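Side-chain contacts in DNA-binding transcriptional repressor YiaJ (Escherichia coli, PDB 1YSQ), which represses transcription of the yiaKLMNOPQRS operon, which may serve the use of 2,3-diketo-L-gulonate, and is represented here by its C-terminal effector-binding-type domain of the IclR family: residues 19-22 and 23-27; 165-168 and 169-173; 154-157 and 158-161; 110-113 and 114-118. All blocks are in the same frame, centred on the assembly; numbering follows the deposited sequence.

Contact 1 of 4, residues 19-22 and 23-27; sequences EALN and IATGE
T25 folds back on L21 in the last turn of helix 8-25. From its CB, which lies 3.6 Å from L21 O, the T25 side chain forks. The CG2 branch is anti to the carbonyl carbon and runs obliquely across the tip of L21, meeting CD1 at 3.7 Å. The OG1 branch sits between the backbone N and the carbonyl carbon (chi1 65°), a position that turns the hydroxyl back along the helix: it donates to L21 O at 2.9 Å. T25 N also donates to L21 O, and the two donors reach that oxygen from opposite faces of its carbonyl plane. OG1 accepts in turn from E27 N at 3.2 Å, an ST turn at the point where the chain leaves the helix. A valine in place of T25 would probably cost L21 O its second donor and strip E27 N of its acceptor, loosening the helix end. One residue round, N22 also holds the exit. Its ND2 reaches E27 O at 2.9 Å; that oxygen lies in the amide plane, while ND2 stands above the carbonyl plane of E27. ND2 also donates to E46 O in the loop after strand 38-45. Between these two grips G26, with positive phi, donates its N to N22 O at 2.8 Å. The threonine hydroxyl thus adds a second donor to L21 O and accepts from E27 N, while the asparagine amide binds E27 O beyond the last helical turn, which is consistent with a fixed path from helix 8-25 into strand 28-35.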
loop_
_atom_site.group_PDB
_atom_site.type_symbol
_atom_site.label_atom_id
_atom_site.label_comp_id
_atom_site.label_asym_id
_atom_site.label_seq_id
_atom_site.Cartn_x
_atom_site.Cartn_y
_atom_site.Cartn_z
ATOM N N GLU A 19 8.258 10.680 -6.821
ATOM C CA GLU A 19 9.446 11.439 -6.397
ATOM C C GLU A 19 9.080 12.695 -5.605
ATOM O O GLU A 19 9.678 12.999 -4.572
ATOM C CB GLU A 19 10.281 11.844 -7.617
ATOM C CG GLU A 19 11.053 10.693 -8.238
ATOM C CD GLU A 19 11.930 11.156 -9.392
ATOM O OE1 GLU A 19 12.236 12.367 -9.465
ATOM O OE2 GLU A 19 12.307 10.316 -10.214
ATOM N N ALA A 20 8.104 13.435 -6.114
ATOM C CA ALA A 20 7.584 14.608 -5.415
ATOM C C ALA A 20 7.144 14.269 -3.997
ATOM O O ALA A 20 7.446 15.003 -3.055
ATOM C CB ALA A 20 6.418 15.230 -6.207
ATOM N N LEU A 21 6.414 13.171 -3.837
ATOM C CA LEU A 21 5.914 12.795 -2.509
ATOM C C LEU A 21 7.064 12.374 -1.587
ATOM O O LEU A 21 7.057 12.675 -0.388
ATOM C CB LEU A 21 4.865 11.691 -2.627
ATOM C CG LEU A 21 4.263 11.102 -1.343
ATOM C CD1 LEU A 21 3.383 12.145 -0.636
ATOM C CD2 LEU A 21 3.463 9.845 -1.701
ATOM N N ASN A 22 8.044 11.678 -2.168
ATOM C CA ASN A 22 9.271 11.290 -1.470
ATOM C C ASN A 22 9.986 12.533 -0.914
ATOM O O ASN A 22 10.367 12.567 0.258
ATOM C CB ASN A 22 10.146 10.483 -2.446
ATOM C CG ASN A 22 11.513 10.094 -1.879
ATOM O OD1 ASN A 22 12.529 10.370 -2.511
ATOM N ND2 ASN A 22 11.538 9.414 -0.728
ATOM N N ILE A 23 10.156 13.550 -1.752
ATOM C CA ILE A 23 10.776 14.809 -1.310
ATOM C C ILE A 23 9.939 15.532 -0.258
ATOM O O ILE A 23 10.474 16.012 0.747
ATOM C CB ILE A 23 11.077 15.747 -2.527
ATOM C CG1 ILE A 23 12.035 15.077 -3.533
ATOM C CG2 ILE A 23 11.602 17.139 -2.066
ATOM C CD1 ILE A 23 13.358 14.585 -2.948
ATOM N N ALA A 24 8.627 15.593 -0.476
ATOM C CA ALA A 24 7.737 16.329 0.433
ATOM C C ALA A 24 7.688 15.722 1.834
ATOM O O ALA A 24 7.758 16.451 2.824
ATOM C CB ALA A 24 6.335 16.418 -0.162
ATOM N N THR A 25 7.592 14.392 1.924
ATOM C CA THR A 25 7.505 13.720 3.223
ATOM C C THR A 25 8.851 13.305 3.823
ATOM O O THR A 25 8.943 13.080 5.034
ATOM C CB THR A 25 6.626 12.455 3.130
ATOM O OG1 THR A 25 7.265 11.492 2.258
ATOM C CG2 THR A 25 5.261 12.786 2.483
ATOM N N GLY A 26 9.863 13.122 2.976
ATOM C CA GLY A 26 11.141 12.581 3.435
ATOM C C GLY A 26 11.166 11.062 3.631
ATOM O O GLY A 26 12.191 10.488 4.006
ATOM N N GLU A 27 10.035 10.405 3.386
ATOM C CA GLU A 27 9.848 8.991 3.736
ATOM C C GLU A 27 9.922 8.049 2.539
ATOM O O GLU A 27 9.817 8.480 1.393
ATOM C CB GLU A 27 8.466 8.795 4.394
ATOM C CG GLU A 27 8.197 9.631 5.649
ATOM C CD GLU A 27 9.099 9.271 6.821
ATOM O OE1 GLU A 27 9.945 8.357 6.691
ATOM O OE2 GLU A 27 8.970 9.918 7.891
#

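Contact 2 of 4, residues 165-168 and 169-173; sequences LLKP and LRETA
P168 O takes two bonds from T172, one turn further along helix 162-182: T172 OG1 donates at 2.8 Å and T172 N at 2.9 Å, from opposite faces of the carbonyl plane. The hydroxyl gets there because OG1 is anti to the carbonyl carbon and beside the backbone N (chi1 -64°). P168 itself has no N-H to give the turn before, and the helix is kinked there. On the exposed flank K167 and E171 form a salt bridge, NZ to OE2 at 3.5 Å. The lysine bends at its last two torsions, bringing its CE equally near that oxygen, while E171 runs extended beyond CG. Beside them the chain of R170 turns at chi3 and folds its guanidinium back over the preceding turn: L166 O lies beneath one face, and NH1 comes to 3.8 Å from L166 CG. The arginine's NH2 stays 6.4 Å from K167 NZ, so the two like charges do not meet. Toward the domain interior, L166 CD1 and L169 CD2 make a loose apolar contact at 4.3 Å. Beyond this pair, L166 and L169 pack on V135 of strand 130-137, and L169 also reaches V148 and I150 of strand 146-153, while P168 and T172 face L21 of helix 8-25. A polar flank with an i to i+4 ion pair and a leucine face mark an amphipathic helix laid on the antiparallel sheet of the GAF-like IclR C-terminal domain.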
loop_
_atom_site.group_PDB
_atom_site.type_symbol
_atom_site.label_atom_id
_atom_site.label_comp_id
_atom_site.label_asym_id
_atom_site.label_seq_id
_atom_site.Cartn_x
_atom_site.Cartn_y
_atom_site.Cartn_z
ATOM N N LEU A 165 -0.327 12.873 6.906
ATOM C CA LEU A 165 0.431 12.289 5.806
ATOM C C LEU A 165 -0.482 11.750 4.700
ATOM O O LEU A 165 -0.099 11.703 3.531
ATOM C CB LEU A 165 1.337 11.171 6.331
ATOM C CG LEU A 165 2.657 11.596 6.969
ATOM C CD1 LEU A 165 3.323 10.385 7.629
ATOM C CD2 LEU A 165 3.607 12.235 5.928
ATOM N N LEU A 166 -1.695 11.347 5.073
ATOM C CA LEU A 166 -2.627 10.784 4.107
ATOM C C LEU A 166 -3.008 11.805 3.029
ATOM O O LEU A 166 -3.204 11.460 1.859
ATOM C CB LEU A 166 -3.869 10.220 4.825
ATOM C CG LEU A 166 -5.007 9.614 4.014
ATOM C CD1 LEU A 166 -4.493 8.500 3.114
ATOM C CD2 LEU A 166 -6.070 9.063 4.962
ATOM N N LYS A 167 -3.094 13.073 3.420
ATOM C CA LYS A 167 -3.462 14.105 2.461
ATOM C C LYS A 167 -2.561 14.188 1.201
ATOM O O LYS A 167 -3.087 14.055 0.096
ATOM C CB LYS A 167 -3.642 15.462 3.133
ATOM C CG LYS A 167 -4.337 16.466 2.238
ATOM C CD LYS A 167 -4.520 17.772 2.964
ATOM C CE LYS A 167 -4.092 18.923 2.092
ATOM N NZ LYS A 167 -5.299 19.601 1.580
ATOM N N PRO A 168 -1.249 14.413 1.328
ATOM C CA PRO A 168 -0.374 14.420 0.140
ATOM C C PRO A 168 -0.290 13.047 -0.530
ATOM O O PRO A 168 -0.145 12.964 -1.747
ATOM C CB PRO A 168 1.003 14.842 0.695
ATOM C CG PRO A 168 0.930 14.558 2.169
ATOM C CD PRO A 168 -0.506 14.750 2.561
ATOM N N LEU A 169 -0.380 11.979 0.261
ATOM C CA LEU A 169 -0.346 10.616 -0.285
ATOM C C LEU A 169 -1.535 10.414 -1.222
ATOM O O LEU A 169 -1.389 9.913 -2.347
ATOM C CB LEU A 169 -0.411 9.584 0.857
ATOM C CG LEU A 169 -0.594 8.118 0.423
ATOM C CD1 LEU A 169 0.520 7.640 -0.510
ATOM C CD2 LEU A 169 -0.678 7.243 1.649
ATOM N N ARG A 170 -2.715 10.825 -0.767
ATOM C CA ARG A 170 -3.895 10.678 -1.607
ATOM C C ARG A 170 -3.824 11.596 -2.839
ATOM O O ARG A 170 -4.174 11.186 -3.961
ATOM C CB ARG A 170 -5.175 10.907 -0.813
ATOM C CG ARG A 170 -6.431 10.921 -1.705
ATOM C CD ARG A 170 -7.715 11.160 -0.938
ATOM N NE ARG A 170 -7.648 12.404 -0.166
ATOM C CZ ARG A 170 -7.619 12.466 1.165
ATOM N NH1 ARG A 170 -7.671 11.349 1.903
ATOM N NH2 ARG A 170 -7.546 13.645 1.752
ATOM N N GLU A 171 -3.345 12.821 -2.644
ATOM C CA GLU A 171 -3.198 13.747 -3.769
ATOM C C GLU A 171 -2.278 13.153 -4.850
ATOM O O GLU A 171 -2.523 13.321 -6.048
ATOM C CB GLU A 171 -2.686 15.101 -3.289
ATOM C CG GLU A 171 -3.759 15.916 -2.573
ATOM C CD GLU A 171 -3.204 17.094 -1.796
ATOM O OE1 GLU A 171 -1.970 17.292 -1.791
ATOM O OE2 GLU A 171 -4.009 17.817 -1.181
ATOM N N THR A 172 -1.225 12.468 -4.399
ATOM C CA THR A 172 -0.293 11.775 -5.286
ATOM C C THR A 172 -1.003 10.672 -6.090
ATOM O O THR A 172 -0.895 10.658 -7.323
ATOM C CB THR A 172 0.890 11.233 -4.464
ATOM O OG1 THR A 172 1.622 12.336 -3.885
ATOM C CG2 THR A 172 1.911 10.501 -5.348
ATOM N N ALA A 173 -1.736 9.777 -5.403
ATOM C CA ALA A 173 -2.500 8.729 -6.067
ATOM C C ALA A 173 -3.530 9.306 -7.042
ATOM O O ALA A 173 -3.700 8.782 -8.127
ATOM C CB ALA A 173 -3.193 7.814 -5.053
#

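Contact 3 of 4, residues 154-157 and 158-161; sequences TSRL and KQVG
R156 spreads its guanidinium over V160 and presents its edge to Q159. V160 CG1 stands 3.3 Å from R156 CZ, above the centre of the plane, and the two side chains cross at about a right angle. At the edge, NH1 donates to Q159 OE1 at 2.8 Å with an N-H...O angle of 156°; the acceptor lies close to the guanidinium plane, yet the amide itself is turned nearly perpendicular to that plane, 87° away. The arginine owes this reach to a bend at chi2 (62°), which carries the chain forward over the following turn, whereas Q159 comes up extended to meet it. With an alanine in place of V160, one face of the guanidinium would probably lose its apolar support, leaving the group freer to swing about its bond to Q159. These residues belong to the short helix 154-160, which links strand 146-153 to helix 162-182 in the IclR C-terminal domain. A phosphate ion, probably from the crystallisation liquor, lies about 3 Å from the R156 side chain (nearest atoms), and E27 touches the same arginine. On another flank T154 and K158 lie side by side, pointing the same way, with T154 CG2 3.8 Å from K158 CE; the T154 hydroxyl is bonded to S131 OG. L157 turns inward, its CD1 4.0 Å from G161 C, and packs on S131 and I133 of strand 130-137. At G161 the helix stops: its N donates to L157 O at 2.8 Å, and its backbone angles, with phi positive, would jam a side chain against the carbonyl O of V160, which calls for glycine.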
loop_
_atom_site.group_PDB
_atom_site.type_symbol
_atom_site.label_atom_id
_atom_site.label_comp_id
_atom_site.label_asym_id
_atom_site.label_seq_id
_atom_site.Cartn_x
_atom_site.Cartn_y
_atom_site.Cartn_z
ATOM N N THR A 154 6.723 3.765 13.486
ATOM C CA THR A 154 5.482 3.953 14.224
ATOM C C THR A 154 5.600 5.194 15.114
ATOM O O THR A 154 4.655 5.972 15.253
ATOM C CB THR A 154 5.233 2.734 15.091
ATOM O OG1 THR A 154 5.239 1.570 14.257
ATOM C CG2 THR A 154 3.819 2.784 15.693
ATOM N N SER A 155 6.791 5.349 15.682
ATOM C CA SER A 155 7.140 6.474 16.522
ATOM C C SER A 155 6.916 7.789 15.781
ATOM O O SER A 155 6.261 8.707 16.306
ATOM C CB SER A 155 8.599 6.350 16.935
ATOM O OG SER A 155 8.829 7.179 18.039
ATOM N N ARG A 156 7.452 7.885 14.561
ATOM C CA ARG A 156 7.283 9.101 13.787
ATOM C C ARG A 156 5.825 9.302 13.373
ATOM O O ARG A 156 5.312 10.420 13.409
ATOM C CB ARG A 156 8.212 9.140 12.564
ATOM C CG ARG A 156 8.139 10.459 11.812
ATOM C CD ARG A 156 8.565 11.659 12.654
ATOM N NE ARG A 156 8.592 12.900 11.878
ATOM C CZ ARG A 156 8.472 14.126 12.389
ATOM N NH1 ARG A 156 8.313 14.312 13.696
ATOM N NH2 ARG A 156 8.505 15.173 11.582
ATOM N N LEU A 157 5.154 8.218 12.999
ATOM C CA LEU A 157 3.755 8.322 12.582
ATOM C C LEU A 157 2.868 8.902 13.700
ATOM O O LEU A 157 1.976 9.727 13.450
ATOM C CB LEU A 157 3.240 6.954 12.152
ATOM C CG LEU A 157 1.770 6.891 11.723
ATOM C CD1 LEU A 157 1.510 7.838 10.562
ATOM C CD2 LEU A 157 1.448 5.473 11.354
ATOM N N LYS A 158 3.126 8.483 14.929
ATOM C CA LYS A 158 2.374 9.007 16.066
ATOM C C LYS A 158 2.620 10.504 16.247
ATOM O O LYS A 158 1.710 11.248 16.613
ATOM C CB LYS A 158 2.694 8.216 17.331
ATOM C CG LYS A 158 1.877 6.939 17.423
ATOM C CD LYS A 158 2.483 5.936 18.373
ATOM C CE LYS A 158 1.721 4.608 18.320
ATOM N NZ LYS A 158 2.363 3.600 19.227
ATOM N N GLN A 159 3.841 10.944 15.948
ATOM C CA GLN A 159 4.217 12.343 16.064
ATOM C C GLN A 159 3.569 13.220 15.001
ATOM O O GLN A 159 3.107 14.321 15.299
ATOM C CB GLN A 159 5.740 12.500 15.967
ATOM C CG GLN A 159 6.516 11.942 17.139
ATOM C CD GLN A 159 8.013 12.198 17.007
ATOM O OE1 GLN A 159 8.482 12.588 15.950
ATOM N NE2 GLN A 159 8.752 11.992 18.089
ATOM N N VAL A 160 3.533 12.741 13.758
ATOM C CA VAL A 160 3.013 13.561 12.656
ATOM C C VAL A 160 1.528 13.370 12.345
ATOM O O VAL A 160 0.875 14.316 11.907
ATOM C CB VAL A 160 3.843 13.410 11.370
ATOM C CG1 VAL A 160 5.239 13.945 11.611
ATOM C CG2 VAL A 160 3.915 11.973 10.957
ATOM N N GLY A 161 1.015 12.164 12.564
ATOM C CA GLY A 161 -0.387 11.846 12.361
ATOM C C GLY A 161 -0.684 11.206 11.005
ATOM O O GLY A 161 -0.113 11.627 9.976
#

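Contact 4 of 4, residues 110-113 and 114-118; sequences ELAH and IRESG
I114 lays its CD1 against E110 CG at 3.7 Å and meets L111 CD2 more loosely at 4.2 Å, crossing both side chains at a slant. The bend of E110 at chi2 (91°) curls its carboxylate toward the isoleucine, with OE2 3.9 Å from I114 CD1. At the helix end S117 grips H113 O twice: OG donates at 3.0 Å and the backbone N at the same length, from opposite faces of the carbonyl plane. The S117 chi1 of 72° places OG between the backbone N and the carbonyl carbon, facing back along the helix. This is the last turn of helix 104-117, an amphipathic helix of the IclR C-terminal domain; G118, with positive phi, leaves it and leads into strand 120-123. On the exposed side the H113 ring and the E116 carboxylate are turned 80° apart, with H113 ND1 4.0 Å from E116 OE1, too far for a bond. The E116 chain runs back past A112 O, its CD 3.1 Å from that oxygen. Further out, K71 of helix 68-75 forms a salt bridge with E110 OE2 and is likely to hold the carboxylate beside I114, while I72 and A75 of that helix pack on the isoleucine, and A75 also meets L111. The S117 hydroxyl has a second partner in A119 N, which ties the helix end to the residue after G118.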
loop_
_atom_site.group_PDB
_atom_site.type_symbol
_atom_site.label_atom_id
_atom_site.label_comp_id
_atom_site.label_asym_id
_atom_site.label_seq_id
_atom_site.Cartn_x
_atom_site.Cartn_y
_atom_site.Cartn_z
ATOM N N GLU A 110 -11.786 -5.137 8.971
ATOM C CA GLU A 110 -10.735 -4.263 8.454
ATOM C C GLU A 110 -11.026 -3.833 7.014
ATOM O O GLU A 110 -10.899 -2.657 6.670
ATOM C CB GLU A 110 -9.388 -4.995 8.511
ATOM C CG GLU A 110 -8.260 -4.277 7.772
ATOM C CD GLU A 110 -7.471 -3.327 8.658
ATOM O OE1 GLU A 110 -7.942 -3.009 9.769
ATOM O OE2 GLU A 110 -6.366 -2.885 8.250
ATOM N N LEU A 111 -11.399 -4.793 6.177
ATOM C CA LEU A 111 -11.613 -4.526 4.766
ATOM C C LEU A 111 -12.800 -3.602 4.531
ATOM O O LEU A 111 -12.765 -2.800 3.616
ATOM C CB LEU A 111 -11.778 -5.831 3.975
ATOM C CG LEU A 111 -10.533 -6.718 3.843
ATOM C CD1 LEU A 111 -10.883 -7.950 3.007
ATOM C CD2 LEU A 111 -9.357 -5.951 3.238
ATOM N N ALA A 112 -13.843 -3.727 5.353
ATOM C CA ALA A 112 -14.971 -2.798 5.276
ATOM C C ALA A 112 -14.535 -1.355 5.537
ATOM O O ALA A 112 -14.932 -0.465 4.808
ATOM C CB ALA A 112 -16.076 -3.221 6.239
ATOM N N HIS A 113 -13.707 -1.124 6.565
ATOM C CA HIS A 113 -13.181 0.207 6.834
ATOM C C HIS A 113 -12.349 0.747 5.675
ATOM O O HIS A 113 -12.448 1.936 5.349
ATOM C CB HIS A 113 -12.341 0.261 8.127
ATOM C CG HIS A 113 -13.113 -0.039 9.378
ATOM N ND1 HIS A 113 -14.355 0.502 9.643
ATOM C CD2 HIS A 113 -12.810 -0.819 10.444
ATOM C CE1 HIS A 113 -14.785 0.065 10.814
ATOM N NE2 HIS A 113 -13.867 -0.739 11.321
ATOM N N ILE A 114 -11.482 -0.094 5.097
ATOM C CA ILE A 114 -10.673 0.330 3.937
ATOM C C ILE A 114 -11.528 0.688 2.714
ATOM O O ILE A 114 -11.277 1.691 2.038
ATOM C CB ILE A 114 -9.628 -0.780 3.558
ATOM C CG1 ILE A 114 -8.609 -0.942 4.698
ATOM C CG2 ILE A 114 -8.911 -0.413 2.265
ATOM C CD1 ILE A 114 -7.853 -2.307 4.668
ATOM N N ARG A 115 -12.516 -0.156 2.416
ATOM C CA ARG A 115 -13.407 0.066 1.268
ATOM C C ARG A 115 -14.201 1.373 1.419
ATOM O O ARG A 115 -14.355 2.149 0.467
ATOM C CB ARG A 115 -14.340 -1.138 1.073
ATOM C CG ARG A 115 -15.343 -0.999 -0.110
ATOM C CD ARG A 115 -14.679 -0.805 -1.493
ATOM N NE ARG A 115 -15.686 -0.567 -2.540
ATOM C CZ ARG A 115 -16.181 0.628 -2.859
ATOM N NH1 ARG A 115 -15.751 1.713 -2.227
ATOM N NH2 ARG A 115 -17.094 0.749 -3.831
ATOM N N GLU A 116 -14.656 1.638 2.637
ATOM C CA GLU A 116 -15.400 2.864 2.920
ATOM C C GLU A 116 -14.527 4.120 2.811
ATOM O O GLU A 116 -14.905 5.096 2.163
ATOM C CB GLU A 116 -16.029 2.774 4.317
ATOM C CG GLU A 116 -17.220 1.832 4.369
ATOM C CD GLU A 116 -17.397 1.199 5.728
ATOM O OE1 GLU A 116 -16.831 1.716 6.714
ATOM O OE2 GLU A 116 -18.105 0.179 5.798
ATOM N N SER A 117 -13.359 4.093 3.457
ATOM C CA SER A 117 -12.509 5.278 3.560
ATOM C C SER A 117 -11.557 5.464 2.387
ATOM O O SER A 117 -11.082 6.582 2.144
ATOM C CB SER A 117 -11.678 5.228 4.853
ATOM O OG SER A 117 -10.676 4.234 4.726
ATOM N N GLY A 118 -11.250 4.380 1.680
ATOM C CA GLY A 118 -10.282 4.452 0.590
ATOM C C GLY A 118 -8.826 4.557 1.050
ATOM O O GLY A 118 -7.975 5.110 0.339
#

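In the fold
Contacts 1 and 2 meet directly: L21 and T25 pack on L165, P168, L169 and T172, a largely apolar seam joining helix 8-25 to helix 162-182, which lies on strands 130-137 and 146-153. Contact 2 is nearest the chain's centre (about 12 Å, centre to centre), its leucines on the sheet; contact 3 is outermost (about 18 Å), joined to them through V160 and L157 on L165 and R156 beside E27. Contact 4 touches none of the others and pairs with helix 68-75. Hydroxyls bind backbone carbonyls in 1, 2 and 4, whereas an arginine-glutamine bond marks 3 and an ion pair 2. In 1, 3 and 4 the helix is left at a positive-phi glycine; in 2 it runs on.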